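Local structure of zinc transport protein ZntB (Vibrio parahaemolyticus RIMD 2210633, 3CK6) at residues 186-189 / 190-194. The protein probably mediates zinc uptake across the inner membrane as a proton-coupled symporter, its cytoplasmic domain assembling into a funnel-shaped homopentamer. The protein carries 1 engineered substitution. Numbering follows the deposited sequence.
Sequences FIRP and QQYAI
R188 and Y192 lie side by side one turn apart on helix 173-199, a local i to i+4 contact that straddles the kink at P189, where this helix runs between the sheet and the long helix 209-246. The phenol ring is carried back along the helix toward R188 because its CG stands anti to the carbonyl carbon (chi1 -50°). Ring carbon CE1 lies 3.8 Å from CG of R188, and the polar NE of the arginine also rests against the phenol. The hydroxyl OH comes 3.6 Å from NE, meeting the guanidinium obliquely, with the guanidinium and ring planes 86° apart. Farther out, R188 NH2 makes a long, weak ion pair with OE1 of E227 on helix 209-246. The backbone O of R188 lies over one face of the ring, 3.5 Å from its plane and displaced from the ring centre. That same oxygen accepts a weak bond from Y192 N, at 3.4 Å.

The turns on either side of it are better joined. Q190 N donates to F186 O, Q191 N to I187 O at 3.1 Å, and A193 N to P189 O at 2.8 Å, the shortest of the set. P189 has no N-H to offer the preceding turn, which accounts for the interruption there, while its own carbonyl serves the following turn normally; P189 O also lies 3.5 Å from CB of A193. On the sheet side, Q190 bonds through OE1 to the backbone N of R82, whose side chain forms a cation-pi contact with F186. I187 O gains a second donor in ND2 of N223 from helix 209-246, and P189 packs on E224 of a neighbouring subunit. Arginine chain and carbonyl thus meet the tyrosine in mixed van der Waals contact, while backbone bonds and polar ties to the sheet and helix 209-246 fix the kinked turn.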
loop_
_atom_site.group_PDB
_atom_site.type_symbol
_atom_site.label_atom_id
_atom_site.label_comp_id
_atom_site.label_asym_id
_atom_site.label_seq_id
_atom_site.Cartn_x
_atom_site.Cartn_y
_atom_site.Cartn_z
ATOM N N PHE E 186 6.086 1.192 -18.078
ATOM C CA PHE E 186 7.549 1.056 -17.959
ATOM C C PHE E 186 8.222 2.063 -17.024
ATOM O O PHE E 186 9.303 1.804 -16.480
ATOM C CB PHE E 186 8.175 1.149 -19.335
ATOM C CG PHE E 186 7.690 0.069 -20.279
ATOM C CD1 PHE E 186 7.889 -1.275 -19.963
ATOM C CD2 PHE E 186 7.015 0.398 -21.443
ATOM C CE1 PHE E 186 7.454 -2.294 -20.820
ATOM C CE2 PHE E 186 6.562 -0.623 -22.314
ATOM C CZ PHE E 186 6.792 -1.972 -21.988
ATOM N N ILE E 187 7.610 3.221 -16.878
ATOM C CA ILE E 187 8.255 4.281 -16.127
ATOM C C ILE E 187 8.195 4.065 -14.615
ATOM O O ILE E 187 9.136 4.395 -13.904
ATOM C CB ILE E 187 7.838 5.664 -16.658
ATOM C CG1 ILE E 187 8.494 5.816 -18.037
ATOM C CG2 ILE E 187 8.301 6.775 -15.732
ATOM C CD1 ILE E 187 8.258 7.140 -18.699
ATOM N N ARG E 188 7.118 3.438 -14.145
ATOM C CA ARG E 188 7.054 2.969 -12.759
ATOM C C ARG E 188 8.216 1.986 -12.415
ATOM O O ARG E 188 9.007 2.262 -11.500
ATOM C CB ARG E 188 5.662 2.388 -12.465
ATOM C CG ARG E 188 5.362 2.143 -10.993
ATOM C CD ARG E 188 3.854 2.296 -10.725
ATOM N NE ARG E 188 3.600 3.160 -9.563
ATOM C CZ ARG E 188 3.398 4.479 -9.622
ATOM N NH1 ARG E 188 3.193 5.162 -8.498
ATOM N NH2 ARG E 188 3.399 5.124 -10.793
ATOM N N PRO E 189 8.359 0.858 -13.165
ATOM C CA PRO E 189 9.543 -0.014 -12.960
ATOM C C PRO E 189 10.908 0.676 -13.093
ATOM O O PRO E 189 11.853 0.291 -12.386
ATOM C CB PRO E 189 9.419 -1.049 -14.088
ATOM C CG PRO E 189 8.032 -1.071 -14.451
ATOM C CD PRO E 189 7.443 0.292 -14.174
ATOM N N GLN E 190 11.021 1.659 -13.993
ATOM C CA GLN E 190 12.276 2.403 -14.190
ATOM C C GLN E 190 12.686 3.115 -12.916
ATOM O O GLN E 190 13.870 3.171 -12.573
ATOM C CB GLN E 190 12.110 3.438 -15.305
ATOM C CG GLN E 190 13.417 4.088 -15.815
ATOM C CD GLN E 190 13.566 3.893 -17.324
ATOM O OE1 GLN E 190 13.250 2.815 -17.832
ATOM N NE2 GLN E 190 13.997 4.938 -18.049
ATOM N N GLN E 191 11.707 3.686 -12.228
ATOM C CA GLN E 191 11.963 4.319 -10.932
ATOM C C GLN E 191 12.573 3.321 -9.944
ATOM O O GLN E 191 13.551 3.637 -9.270
ATOM C CB GLN E 191 10.678 4.928 -10.362
ATOM C CG GLN E 191 10.918 5.774 -9.085
ATOM C CD GLN E 191 9.616 6.260 -8.468
ATOM O OE1 GLN E 191 8.735 6.758 -9.156
ATOM N NE2 GLN E 191 9.486 6.082 -7.170
ATOM N N TYR E 192 11.977 2.133 -9.850
ATOM C CA TYR E 192 12.470 1.110 -8.949
ATOM C C TYR E 192 13.848 0.563 -9.358
ATOM O O TYR E 192 14.644 0.245 -8.486
ATOM C CB TYR E 192 11.459 -0.013 -8.731
ATOM C CG TYR E 192 10.060 0.463 -8.355
ATOM C CD1 TYR E 192 8.934 -0.128 -8.936
ATOM C CD2 TYR E 192 9.863 1.522 -7.452
ATOM C CE1 TYR E 192 7.645 0.301 -8.617
ATOM C CE2 TYR E 192 8.558 1.970 -7.128
ATOM C CZ TYR E 192 7.466 1.342 -7.719
ATOM O OH TYR E 192 6.173 1.747 -7.432
ATOM N N ALA E 193 14.111 0.471 -10.667
ATOM C CA ALA E 193 15.388 0.000 -11.205
ATOM C C ALA E 193 16.510 0.963 -10.799
ATOM O O ALA E 193 17.574 0.538 -10.329
ATOM C CB ALA E 193 15.324 -0.144 -12.736
ATOM N N ILE E 194 16.235 2.260 -10.917
ATOM C CA ILE E 194 17.190 3.281 -10.505
ATOM C C ILE E 194 17.399 3.274 -8.980
ATOM O O ILE E 194 18.534 3.405 -8.496
ATOM C CB ILE E 194 16.798 4.692 -11.070
ATOM C CG1 ILE E 194 16.902 4.677 -12.607
ATOM C CG2 ILE E 194 17.709 5.821 -10.421
ATOM C CD1 ILE E 194 16.091 5.780 -13.349
#